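ABC transporter, ATP binding protein (Sulfolobus solfataricus, PDB 1OXT) hydrolyses ATP to power glucose uptake, as the energy-coupling nucleotide-binding subunit of an archaeal ABC sugar transporter. Local coordinates at residues T46-I51 with L163-F168; R82-V87 with P159-L164; G259-P264 with I315-S320. One frame throughout, in Å; residues are numbered along the deposited sequence.

Contact 1: residues T46-I51 with L163-F168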
ATOM      1  N   THR A  46      13.570  -4.087   3.080  1.00 24.07           N
ATOM      2  CA  THR A  46      14.785  -3.506   3.651  1.00 24.58           C
ATOM      3  C   THR A  46      14.414  -2.443   4.677  1.00 23.70           C
ATOM      4  O   THR A  46      14.894  -2.469   5.802  1.00 18.91           O
ATOM      5  CB  THR A  46      15.688  -2.936   2.545  1.00 24.34           C
ATOM      6  OG1 THR A  46      16.251  -4.030   1.809  1.00 29.25           O
ATOM      7  CG2 THR A  46      16.912  -2.250   3.145  1.00 17.57           C
ATOM      8  N   PHE A  47      13.538  -1.525   4.285  1.00 14.67           N
ATOM      9  CA  PHE A  47      13.049  -0.483   5.183  1.00 16.49           C
ATOM     10  C   PHE A  47      12.454  -1.100   6.445  1.00 16.54           C
ATOM     11  O   PHE A  47      12.844  -0.742   7.549  1.00 21.82           O
ATOM     12  CB  PHE A  47      11.999   0.358   4.470  1.00 19.82           C
ATOM     13  CG  PHE A  47      11.465   1.497   5.288  1.00 22.10           C
ATOM     14  CD1 PHE A  47      12.239   2.619   5.519  1.00 29.98           C
ATOM     15  CD2 PHE A  47      10.185   1.449   5.819  1.00 17.24           C
ATOM     16  CE1 PHE A  47      11.752   3.668   6.270  1.00 29.15           C
ATOM     17  CE2 PHE A  47       9.692   2.519   6.560  1.00 11.89           C
ATOM     18  CZ  PHE A  47      10.480   3.612   6.792  1.00 19.98           C
ATOM     19  N   MET A  48      11.535  -2.049   6.274  1.00 15.48           N
ATOM     20  CA  MET A  48      10.890  -2.712   7.403  1.00 20.75           C
ATOM     21  C   MET A  48      11.903  -3.361   8.348  1.00 23.89           C
ATOM     22  O   MET A  48      11.775  -3.272   9.573  1.00 14.12           O
ATOM     23  CB  MET A  48       9.893  -3.764   6.899  1.00 19.79           C
ATOM     24  CG  MET A  48       9.285  -4.615   8.005  1.00 32.79           C
ATOM     25  SD  MET A  48       8.268  -3.650   9.155  1.00 53.07           S
ATOM     26  CE  MET A  48       6.637  -3.879   8.413  1.00 34.69           C
ATOM     27  N   ARG A  49      12.896  -4.037   7.773  1.00 22.94           N
ATOM     28  CA  ARG A  49      13.925  -4.713   8.561  1.00 15.48           C
ATOM     29  C   ARG A  49      14.718  -3.701   9.375  1.00 11.78           C
ATOM     30  O   ARG A  49      15.127  -3.995  10.495  1.00 19.87           O
ATOM     31  CB  ARG A  49      14.866  -5.517   7.658  1.00 21.04           C
ATOM     32  CG  ARG A  49      14.254  -6.787   7.115  1.00 16.83           C
ATOM     33  CD  ARG A  49      15.157  -7.556   6.145  1.00 27.50           C
ATOM     34  NE  ARG A  49      16.314  -8.136   6.817  1.00 30.18           N
ATOM     35  CZ  ARG A  49      16.272  -9.242   7.554  1.00 32.29           C
ATOM     36  NH1 ARG A  49      15.131  -9.898   7.713  1.00 32.75           N
ATOM     37  NH2 ARG A  49      17.375  -9.697   8.129  1.00 35.36           N
ATOM     38  N   ILE A  50      14.915  -2.509   8.817  1.00 16.28           N
ATOM     39  CA  ILE A  50      15.616  -1.441   9.528  1.00 19.45           C
ATOM     40  C   ILE A  50      14.745  -0.903  10.683  1.00 23.47           C
ATOM     41  O   ILE A  50      15.246  -0.702  11.800  1.00 17.18           O
ATOM     42  CB  ILE A  50      16.074  -0.328   8.560  1.00 18.74           C
ATOM     43  CG1 ILE A  50      17.284  -0.785   7.734  1.00 22.70           C
ATOM     44  CG2 ILE A  50      16.442   0.948   9.303  1.00 15.56           C
ATOM     45  CD1 ILE A  50      17.738   0.259   6.706  1.00 16.75           C
ATOM     46  N   ILE A  51      13.450  -0.700  10.439  1.00 16.29           N
ATOM     47  CA  ILE A  51      12.548  -0.244  11.520  1.00 16.78           C
ATOM     48  C   ILE A  51      12.504  -1.294  12.630  1.00 13.53           C
ATOM     49  O   ILE A  51      12.492  -0.963  13.818  1.00 12.66           O
ATOM     50  CB  ILE A  51      11.111   0.026  11.000  1.00 18.10           C
ATOM     51  CG1 ILE A  51      11.120   1.010   9.820  1.00 14.83           C
ATOM     52  CG2 ILE A  51      10.186   0.495  12.152  1.00 12.60           C
ATOM     53  CD1 ILE A  51      11.787   2.346  10.104  1.00 23.04           C
ATOM     54  N   LEU A 163       4.353  -3.942  13.356  1.00 10.56           N
ATOM     55  CA  LEU A 163       5.001  -3.950  12.047  1.00 15.76           C
ATOM     56  C   LEU A 163       4.421  -5.055  11.176  1.00 20.40           C
ATOM     57  O   LEU A 163       4.441  -6.229  11.557  1.00 13.48           O
ATOM     58  CB  LEU A 163       6.509  -4.171  12.228  1.00 16.91           C
ATOM     59  CG  LEU A 163       7.469  -2.979  12.120  1.00 31.13           C
ATOM     60  CD1 LEU A 163       6.895  -1.680  12.650  1.00 21.56           C
ATOM     61  CD2 LEU A 163       8.819  -3.288  12.774  1.00 13.74           C
ATOM     62  N   LEU A 164       3.914  -4.686  10.002  1.00 11.91           N
ATOM     63  CA  LEU A 164       3.305  -5.672   9.111  1.00 19.49           C
ATOM     64  C   LEU A 164       3.991  -5.683   7.754  1.00 14.91           C
ATOM     65  O   LEU A 164       3.991  -4.696   7.059  1.00  9.80           O
ATOM     66  CB  LEU A 164       1.806  -5.387   8.928  1.00 15.88           C
ATOM     67  CG  LEU A 164       0.962  -5.370  10.208  1.00 24.02           C
ATOM     68  CD1 LEU A 164      -0.505  -5.096   9.910  1.00 39.10           C
ATOM     69  CD2 LEU A 164       1.101  -6.693  10.924  1.00 35.84           C
ATOM     70  N   ASP A 165       4.576  -6.811   7.375  1.00 10.41           N
ATOM     71  CA  ASP A 165       5.234  -6.873   6.082  1.00 18.08           C
ATOM     72  C   ASP A 165       4.440  -7.760   5.119  1.00 14.57           C
ATOM     73  O   ASP A 165       4.467  -8.974   5.233  1.00 15.46           O
ATOM     74  CB  ASP A 165       6.682  -7.366   6.213  1.00  9.69           C
ATOM     75  CG  ASP A 165       7.438  -7.267   4.894  1.00 31.24           C
ATOM     76  OD1 ASP A 165       8.675  -7.137   4.895  1.00 23.15           O
ATOM     77  OD2 ASP A 165       6.854  -7.295   3.793  1.00 22.67           O
ATOM     78  N   GLU A 166       3.727  -7.136   4.184  1.00 19.44           N
ATOM     79  CA  GLU A 166       2.913  -7.867   3.216  1.00 22.50           C
ATOM     80  C   GLU A 166       2.168  -9.008   3.875  1.00 16.73           C
ATOM     81  O   GLU A 166       2.239 -10.148   3.423  1.00 27.74           O
ATOM     82  CB  GLU A 166       3.768  -8.401   2.064  1.00 27.51           C
ATOM     83  CG  GLU A 166       4.699  -7.362   1.472  1.00 26.06           C
ATOM     84  CD  GLU A 166       4.631  -7.310  -0.042  1.00 52.78           C
ATOM     85  OE1 GLU A 166       3.531  -7.063  -0.590  1.00 34.22           O
ATOM     86  OE2 GLU A 166       5.683  -7.504  -0.683  1.00 29.75           O
ATOM     87  N   PRO A 167       1.434  -8.687   4.934  1.00 19.26           N
ATOM     88  CA  PRO A 167       0.718  -9.681   5.737  1.00 26.74           C
ATOM     89  C   PRO A 167      -0.492 -10.289   5.027  1.00 31.85           C
ATOM     90  O   PRO A 167      -0.998 -11.306   5.479  1.00 22.25           O
ATOM     91  CB  PRO A 167       0.211  -8.839   6.910  1.00 25.15           C
ATOM     92  CG  PRO A 167      -0.014  -7.513   6.279  1.00 19.45           C
ATOM     93  CD  PRO A 167       1.220  -7.323   5.442  1.00 13.34           C
ATOM     94  N   PHE A 168      -0.957  -9.683   3.941  1.00 31.05           N
ATOM     95  CA  PHE A 168      -2.171 -10.171   3.281  1.00 44.69           C
ATOM     96  C   PHE A 168      -1.898 -10.780   1.904  1.00 48.26           C
ATOM     97  O   PHE A 168      -2.792 -10.885   1.062  1.00 45.31           O
ATOM     98  CB  PHE A 168      -3.211  -9.047   3.228  1.00 37.84           C
ATOM     99  CG  PHE A 168      -3.225  -8.204   4.474  1.00 25.09           C
ATOM    100  CD1 PHE A 168      -2.502  -7.028   4.533  1.00 37.30           C
ATOM    101  CD2 PHE A 168      -3.907  -8.620   5.605  1.00 25.10           C
ATOM    102  CE1 PHE A 168      -2.488  -6.264   5.685  1.00 53.77           C
ATOM    103  CE2 PHE A 168      -3.900  -7.850   6.764  1.00 21.93           C
ATOM    104  CZ  PHE A 168      -3.191  -6.676   6.797  1.00 29.88           C
TER

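Contact 2: residues R82-V87 with P159-L164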
ATOM      1  N   ARG A  82      12.976  -2.864  21.457  1.00 19.04           N
ATOM      2  CA  ARG A  82      12.258  -1.797  20.742  1.00 20.43           C
ATOM      3  C   ARG A  82      10.731  -1.729  20.927  1.00 24.71           C
ATOM      4  O   ARG A  82      10.068  -0.879  20.318  1.00 16.88           O
ATOM      5  CB  ARG A  82      12.547  -1.890  19.245  1.00 14.71           C
ATOM      6  CG  ARG A  82      13.850  -1.252  18.817  1.00 15.61           C
ATOM      7  CD  ARG A  82      14.048  -1.239  17.326  1.00 20.14           C
ATOM      8  NE  ARG A  82      15.447  -1.029  16.980  1.00 18.15           N
ATOM      9  CZ  ARG A  82      15.867  -0.746  15.764  1.00 14.50           C
ATOM     10  NH1 ARG A  82      14.988  -0.635  14.772  1.00 14.86           N
ATOM     11  NH2 ARG A  82      17.163  -0.572  15.538  1.00 16.65           N
ATOM     12  N   LYS A  83      10.176  -2.623  21.733  1.00 14.27           N
ATOM     13  CA  LYS A  83       8.723  -2.656  21.957  1.00 16.93           C
ATOM     14  C   LYS A  83       7.956  -2.758  20.629  1.00 15.82           C
ATOM     15  O   LYS A  83       7.086  -1.944  20.321  1.00 10.80           O
ATOM     16  CB  LYS A  83       8.277  -1.416  22.721  1.00 18.83           C
ATOM     17  CG  LYS A  83       9.075  -1.162  23.989  1.00 34.27           C
ATOM     18  CD  LYS A  83       8.158  -0.928  25.168  1.00 38.02           C
ATOM     19  CE  LYS A  83       7.356  -2.191  25.464  1.00 62.00           C
ATOM     20  NZ  LYS A  83       6.724  -2.182  26.811  1.00 42.78           N
ATOM     21  N   ILE A  84       8.285  -3.775  19.857  1.00 12.58           N
ATOM     22  CA  ILE A  84       7.691  -3.970  18.553  1.00 14.29           C
ATOM     23  C   ILE A  84       6.993  -5.313  18.496  1.00 10.11           C
ATOM     24  O   ILE A  84       7.426  -6.282  19.107  1.00 16.53           O
ATOM     25  CB  ILE A  84       8.790  -3.956  17.482  1.00 18.02           C
ATOM     26  CG1 ILE A  84       9.454  -2.585  17.411  1.00 17.98           C
ATOM     27  CG2 ILE A  84       8.221  -4.377  16.124  1.00 26.42           C
ATOM     28  CD1 ILE A  84      10.628  -2.522  16.434  1.00 27.74           C
ATOM     29  N   GLY A  85       5.902  -5.355  17.754  1.00  9.48           N
ATOM     30  CA  GLY A  85       5.238  -6.584  17.485  1.00  5.74           C
ATOM     31  C   GLY A  85       5.333  -6.779  16.008  1.00  9.19           C
ATOM     32  O   GLY A  85       5.137  -5.863  15.220  1.00 12.16           O
ATOM     33  N   MET A  86       5.708  -7.977  15.587  1.00 14.51           N
ATOM     34  CA  MET A  86       5.945  -8.240  14.175  1.00 24.14           C
ATOM     35  C   MET A  86       5.052  -9.326  13.580  1.00 12.19           C
ATOM     36  O   MET A  86       4.939 -10.417  14.112  1.00  8.23           O
ATOM     37  CB  MET A  86       7.410  -8.635  13.955  1.00 27.97           C
ATOM     38  CG  MET A  86       8.401  -7.481  14.015  1.00 33.40           C
ATOM     39  SD  MET A  86      10.099  -8.038  13.725  1.00 37.76           S
ATOM     40  CE  MET A  86      10.398  -8.999  15.175  1.00 35.09           C
ATOM     41  N   VAL A  87       4.420  -9.011  12.460  1.00 15.16           N
ATOM     42  CA  VAL A  87       3.670 -10.013  11.711  1.00 15.97           C
ATOM     43  C   VAL A  87       4.210  -9.958  10.292  1.00 22.51           C
ATOM     44  O   VAL A  87       3.870  -9.061   9.537  1.00 22.62           O
ATOM     45  CB  VAL A  87       2.178  -9.688  11.668  1.00 20.16           C
ATOM     46  CG1 VAL A  87       1.440 -10.719  10.818  1.00 21.81           C
ATOM     47  CG2 VAL A  87       1.604  -9.640  13.073  1.00 29.46           C
ATOM     48  N   PRO A 159       3.535  -4.224  22.854  1.00 15.94           N
ATOM     49  CA  PRO A 159       4.383  -3.326  22.065  1.00 14.47           C
ATOM     50  C   PRO A 159       3.700  -1.992  21.807  1.00 10.72           C
ATOM     51  O   PRO A 159       2.488  -1.877  21.942  1.00 15.11           O
ATOM     52  CB  PRO A 159       4.496  -4.074  20.732  1.00 15.89           C
ATOM     53  CG  PRO A 159       3.165  -4.759  20.646  1.00 21.58           C
ATOM     54  CD  PRO A 159       2.987  -5.326  22.043  1.00 15.73           C
ATOM     55  N   SER A 160       4.472  -0.985  21.423  1.00  8.10           N
ATOM     56  CA  SER A 160       3.888   0.284  21.068  1.00 12.14           C
ATOM     57  C   SER A 160       3.914   0.473  19.557  1.00 11.90           C
ATOM     58  O   SER A 160       3.375   1.456  19.049  1.00 10.90           O
ATOM     59  CB  SER A 160       4.618   1.423  21.770  1.00 10.42           C
ATOM     60  OG  SER A 160       6.016   1.285  21.611  1.00 30.15           O
ATOM     61  N   LEU A 161       4.535  -0.471  18.846  1.00 12.26           N
ATOM     62  CA  LEU A 161       4.646  -0.404  17.380  1.00 15.20           C
ATOM     63  C   LEU A 161       4.335  -1.762  16.768  1.00 19.74           C
ATOM     64  O   LEU A 161       4.956  -2.767  17.124  1.00 15.71           O
ATOM     65  CB  LEU A 161       6.052   0.034  16.941  1.00  9.73           C
ATOM     66  CG  LEU A 161       6.375  -0.004  15.431  1.00 19.04           C
ATOM     67  CD1 LEU A 161       5.531   1.015  14.625  1.00 11.43           C
ATOM     68  CD2 LEU A 161       7.875   0.207  15.143  1.00 11.13           C
ATOM     69  N   LEU A 162       3.367  -1.799  15.857  1.00 16.24           N
ATOM     70  CA  LEU A 162       3.044  -3.045  15.181  1.00 15.54           C
ATOM     71  C   LEU A 162       3.551  -2.959  13.743  1.00 15.07           C
ATOM     72  O   LEU A 162       3.236  -2.024  13.010  1.00 13.91           O
ATOM     73  CB  LEU A 162       1.544  -3.341  15.250  1.00 21.49           C
ATOM     74  CG  LEU A 162       1.015  -4.609  14.580  1.00 20.27           C
ATOM     75  CD1 LEU A 162       1.486  -5.869  15.317  1.00 19.27           C
ATOM     76  CD2 LEU A 162      -0.511  -4.554  14.544  1.00 22.09           C
ATOM     77  N   LEU A 163       4.353  -3.942  13.356  1.00 10.56           N
ATOM     78  CA  LEU A 163       5.001  -3.950  12.047  1.00 15.76           C
ATOM     79  C   LEU A 163       4.421  -5.055  11.176  1.00 20.40           C
ATOM     80  O   LEU A 163       4.441  -6.229  11.557  1.00 13.48           O
ATOM     81  CB  LEU A 163       6.509  -4.171  12.228  1.00 16.91           C
ATOM     82  CG  LEU A 163       7.469  -2.979  12.120  1.00 31.13           C
ATOM     83  CD1 LEU A 163       6.895  -1.680  12.650  1.00 21.56           C
ATOM     84  CD2 LEU A 163       8.819  -3.288  12.774  1.00 13.74           C
ATOM     85  N   LEU A 164       3.914  -4.686  10.002  1.00 11.91           N
ATOM     86  CA  LEU A 164       3.305  -5.672   9.111  1.00 19.49           C
ATOM     87  C   LEU A 164       3.991  -5.683   7.754  1.00 14.91           C
ATOM     88  O   LEU A 164       3.991  -4.696   7.059  1.00  9.80           O
ATOM     89  CB  LEU A 164       1.806  -5.387   8.928  1.00 15.88           C
ATOM     90  CG  LEU A 164       0.962  -5.370  10.208  1.00 24.02           C
ATOM     91  CD1 LEU A 164      -0.505  -5.096   9.910  1.00 39.10           C
ATOM     92  CD2 LEU A 164       1.101  -6.693  10.924  1.00 35.84           C
TER
HETATM   93  O   HOH W   1       8.295   1.128  20.115  1.00 45.12           O

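Contact 3: residues G259-P264 with I315-S320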
ATOM      1  N   GLY A 259      -4.958  13.120 -31.359  1.00 13.12           N
ATOM      2  CA  GLY A 259      -5.899  12.811 -32.412  1.00 20.93           C
ATOM      3  C   GLY A 259      -7.104  13.723 -32.263  1.00 25.38           C
ATOM      4  O   GLY A 259      -6.958  14.932 -32.075  1.00 17.17           O
ATOM      5  N   SER A 260      -8.296  13.141 -32.322  1.00 18.08           N
ATOM      6  CA  SER A 260      -9.535  13.902 -32.216  1.00 20.02           C
ATOM      7  C   SER A 260      -9.852  14.350 -30.784  1.00 22.19           C
ATOM      8  O   SER A 260     -10.842  15.045 -30.556  1.00 18.15           O
ATOM      9  CB  SER A 260     -10.691  13.052 -32.728  1.00 12.16           C
ATOM     10  OG  SER A 260     -10.840  11.906 -31.898  1.00 17.34           O
ATOM     11  N   LEU A 261      -9.024  13.951 -29.822  1.00 15.88           N
ATOM     12  CA  LEU A 261      -9.274  14.286 -28.415  1.00 21.56           C
ATOM     13  C   LEU A 261      -8.452  15.483 -27.936  1.00 17.78           C
ATOM     14  O   LEU A 261      -7.273  15.606 -28.258  1.00 19.13           O
ATOM     15  CB  LEU A 261      -8.998  13.078 -27.513  1.00 11.97           C
ATOM     16  CG  LEU A 261     -10.139  12.169 -27.054  1.00 31.53           C
ATOM     17  CD1 LEU A 261     -11.134  11.879 -28.156  1.00 17.21           C
ATOM     18  CD2 LEU A 261      -9.571  10.878 -26.474  1.00 19.76           C
ATOM     19  N   ARG A 262      -9.082  16.352 -27.150  1.00 15.64           N
ATOM     20  CA  ARG A 262      -8.413  17.525 -26.614  1.00 22.48           C
ATOM     21  C   ARG A 262      -8.643  17.666 -25.121  1.00 15.39           C
ATOM     22  O   ARG A 262      -9.782  17.815 -24.673  1.00 14.77           O
ATOM     23  N   PHE A 263      -7.564  17.613 -24.347  1.00 18.49           N
ATOM     24  CA  PHE A 263      -7.664  17.694 -22.891  1.00  9.73           C
ATOM     25  C   PHE A 263      -7.277  19.080 -22.400  1.00 20.09           C
ATOM     26  O   PHE A 263      -6.154  19.542 -22.610  1.00 20.23           O
ATOM     27  CB  PHE A 263      -6.799  16.618 -22.236  1.00 16.60           C
ATOM     28  CG  PHE A 263      -7.170  15.224 -22.643  1.00 17.68           C
ATOM     29  CD1 PHE A 263      -6.627  14.652 -23.780  1.00 18.86           C
ATOM     30  CD2 PHE A 263      -8.081  14.492 -21.898  1.00 23.50           C
ATOM     31  CE1 PHE A 263      -6.974  13.368 -24.163  1.00 15.96           C
ATOM     32  CE2 PHE A 263      -8.436  13.220 -22.278  1.00 26.95           C
ATOM     33  CZ  PHE A 263      -7.880  12.655 -23.413  1.00 19.25           C
ATOM     34  N   PRO A 264      -8.234  19.749 -21.767  1.00 22.10           N
ATOM     35  CA  PRO A 264      -8.060  21.127 -21.294  1.00 26.68           C
ATOM     36  C   PRO A 264      -7.014  21.305 -20.182  1.00 27.95           C
ATOM     37  O   PRO A 264      -7.324  21.890 -19.147  1.00 30.25           O
ATOM     38  CB  PRO A 264      -9.455  21.478 -20.775  1.00 22.50           C
ATOM     39  CG  PRO A 264     -10.013  20.145 -20.383  1.00 21.20           C
ATOM     40  CD  PRO A 264      -9.591  19.239 -21.504  1.00 15.11           C
ATOM     41  N   ILE A 315     -11.440   2.428 -26.368  1.00 11.93           N
ATOM     42  CA  ILE A 315     -11.582   3.310 -27.522  1.00 14.26           C
ATOM     43  C   ILE A 315     -10.247   3.957 -27.875  1.00 14.44           C
ATOM     44  O   ILE A 315      -9.303   3.945 -27.081  1.00 16.50           O
ATOM     45  CB  ILE A 315     -12.661   4.409 -27.259  1.00 11.40           C
ATOM     46  CG1 ILE A 315     -12.223   5.400 -26.174  1.00 10.11           C
ATOM     47  CG2 ILE A 315     -13.981   3.786 -26.835  1.00 13.08           C
ATOM     48  CD1 ILE A 315     -11.268   6.484 -26.643  1.00 21.02           C
ATOM     49  N   THR A 316     -10.162   4.490 -29.086  1.00 13.22           N
ATOM     50  CA  THR A 316      -9.072   5.321 -29.460  1.00 10.05           C
ATOM     51  C   THR A 316      -9.683   6.570 -30.007  1.00 11.95           C
ATOM     52  O   THR A 316     -10.853   6.617 -30.362  1.00 11.90           O
ATOM     53  CB  THR A 316      -8.278   4.606 -30.554  1.00 15.14           C
ATOM     54  OG1 THR A 316      -9.097   4.482 -31.718  1.00  9.62           O
ATOM     55  CG2 THR A 316      -7.876   3.205 -30.081  1.00 10.61           C
ATOM     56  N   PRO A 317      -8.947   7.675 -30.001  1.00 14.09           N
ATOM     57  CA  PRO A 317      -9.423   8.914 -30.625  1.00  9.00           C
ATOM     58  C   PRO A 317      -9.391   8.715 -32.122  1.00 18.66           C
ATOM     59  O   PRO A 317      -8.699   7.803 -32.578  1.00 18.45           O
ATOM     60  CB  PRO A 317      -8.358   9.941 -30.231  1.00 21.50           C
ATOM     61  CG  PRO A 317      -7.597   9.305 -29.082  1.00 18.25           C
ATOM     62  CD  PRO A 317      -7.635   7.837 -29.351  1.00 11.48           C
ATOM     63  N   LEU A 318     -10.131   9.518 -32.879  1.00 11.79           N
ATOM     64  CA  LEU A 318     -10.042   9.418 -34.323  1.00 16.44           C
ATOM     65  C   LEU A 318      -8.606   9.756 -34.683  1.00 20.56           C
ATOM     66  O   LEU A 318      -7.945  10.509 -33.961  1.00 13.12           O
ATOM     67  CB  LEU A 318     -11.011  10.375 -35.018  1.00 21.53           C
ATOM     68  CG  LEU A 318     -12.499  10.163 -34.732  1.00 30.08           C
ATOM     69  CD1 LEU A 318     -13.354  10.846 -35.801  1.00 19.24           C
ATOM     70  CD2 LEU A 318     -12.822   8.678 -34.647  1.00 18.74           C
ATOM     71  N   ASP A 319      -8.140   9.196 -35.798  1.00 13.34           N
ATOM     72  CA  ASP A 319      -6.763   9.347 -36.272  1.00 21.29           C
ATOM     73  C   ASP A 319      -5.730   9.370 -35.143  1.00 23.53           C
ATOM     74  O   ASP A 319      -4.982  10.333 -34.963  1.00 14.25           O
ATOM     75  CB  ASP A 319      -6.607  10.521 -37.257  1.00 30.06           C
ATOM     76  CG  ASP A 319      -6.504  11.870 -36.572  1.00 42.04           C
ATOM     77  OD1 ASP A 319      -7.519  12.339 -36.015  1.00 56.36           O
ATOM     78  OD2 ASP A 319      -5.450  12.548 -36.570  1.00 36.76           O
ATOM     79  N   SER A 320      -5.712   8.280 -34.383  1.00 15.50           N
ATOM     80  CA  SER A 320      -4.758   8.084 -33.304  1.00 18.40           C
ATOM     81  C   SER A 320      -4.799   6.623 -32.889  1.00 19.51           C
ATOM     82  O   SER A 320      -5.805   5.946 -33.083  1.00 20.22           O
ATOM     83  CB  SER A 320      -5.084   8.985 -32.112  1.00 26.75           C
ATOM     84  OG  SER A 320      -4.222   8.705 -31.019  1.00 19.14           O
TER

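Contact 1: residues T46-I51 with L163-F168
Met48 sets out toward Leu163 with CG anti to its own backbone N (chi1 174°), then bends at chi2 (64°) and again at chi3, which turns SD over the branch of Leu163 and points CE at the Leu164 peptide. Its helix 44-52 begins within the Walker A P-loop, at Lys44, and residues 163-165 form the end of the strand whose sequence, leucines followed by Asp165 and Glu166, fits the Walker B motif of ABC ATPases. The short axes approach to 9.5 Å and run nearly antiparallel, at 156°, a separation bridged by side chains. SD is modelled 3.1 Å from Leu163 CG; this is shorter than a normal sulfur-carbon contact, so the exact depth is doubtful, though SD also lies 3.6 Å from Leu163 CB. CE ends against the backbone, 3.7 Å from Asp165 N. One turn further on, Ile51 adds its CG2 branch, 4.0 Å from Leu163 CD1, while its CG1 branch rests over a face of the Phe47 ring, offset toward the rim. Phe88 touches both Met48 and Asp165, and Leu195 of strand 193-198 touches Ile51. Glu166, an inferred ATP-site residue, bonds His199 N through OE1. The polar neighbour of Met48 is Asp165, whose OD1 hydrogen-bonds Thr45 OG1 of the P-loop, consistent with the usual coupling of Walker A and Walker B. Met48 CG slides past the Asp165 carboxylate, 4.1 Å from OD1.

Contact 2: residues R82-V87 with P159-L164
Ile84 and Leu161 lie side by side in a parallel pair of strands, 84-87 with 161-164, at the border of the mixed sheet in the nucleotide-binding domain, where 84-87 is the outermost strand within the chain. From Ile84 CB, 4.0 Å from Leu161 O, the side chain splits. CG2 reaches across to Leu163 CD2 at 3.6 Å, whereas CG1, anti to the carbonyl carbon (chi1 -65°), runs beside Leu161 CD2 at 3.9 Å. The tip, CD1, stays 4.1 Å from that same Leu161 CD2 and also nears the CD2 of Leu163. Phe64 of strand 61-64 touches both Ile84 and Leu161. With an alanine in place of Ile84, the CD2 methyls of Leu161 and Leu163 would probably lose their shared neighbour and a gap would open beside them. The backbones are joined by Gly85 N to Leu161 O (2.8 Å), Leu163 N to Gly85 O, and Val87 N to Leu163 O, the last almost straight at 176°. At the start, Lys83 O accepts from both Ser160 N and Leu161 N, the former above the carbonyl plane. On the other face Leu164 CD2 presses tightly on Val87 CB (3.3 Å), and a side chain at Gly85 would crowd Pro159 CG. The backbone bonds therefore set the register, while apolar groups pack on each face of a strand that leads toward Gln89, an inferred ATP-binding residue.

Contact 3: residues G259-P264 with I315-S320
The two-residue hairpin turn at Gly259-Ser260, between strands 256-258 and 261-263, meets the end of strand 310-317 and the loop after it, so that two antiparallel sheets of the C-terminal part of the chain are joined here. Gly259 at phi 58° and psi -132°, followed by Ser260 in a near-helical conformation, matches a type II' turn. The positive phi favours glycine, and a CB at this position would collide with Leu318 O and Ser320 CB. Ser260 clasps the Leu318 backbone in two places: its N donates to Leu318 O (3.1 Å), and its OG accepts from Leu318 N (2.7 Å). That second bond depends on chi1 of 63°, which places OG between the serine's backbone N and carbonyl carbon. The hydroxyl is also hydrogen-bonded to Lys298 O, so one side chain ties the turn to strand 293-307 and to the loop that follows strand 310-317. Ser260 CB packs alongside Leu318 CB at 3.5 Å. Beside this polar clasp Leu261 crosses Pro317 at about a right angle, its CD2 3.6 Å from the ring CG, with Val296 and Ile324 touching the same leucine. Leu318 offers both its N-H and its C=O to Ser260: the contact is thus mainly polar, two backbone groups held by one serine, with the leucine-proline pair adding apolar cover next to them.

In the fold
Contacts 1 and 2 are two aspects of one element: strand 161-165 has the P-loop helix against one face and strand 84-87 along its edge, and both share Leu163 and Leu164. Their centres lie 10 Å apart, and Arg82 NH1 of contact 2 hydrogen-bonds Ile51 O of contact 1 at 2.7 Å. Contact 1 is fully buried and made by side-chain packing; contact 2 is partly buried, with a backbone hydrogen-bond network in addition. Contact 3 is separate, about 43 Å from contact 1 between centres, in the C-terminal part and away from the annotated ATP site. Also partly buried, it relies on a serine and a turn rather than on continuous strand pairing.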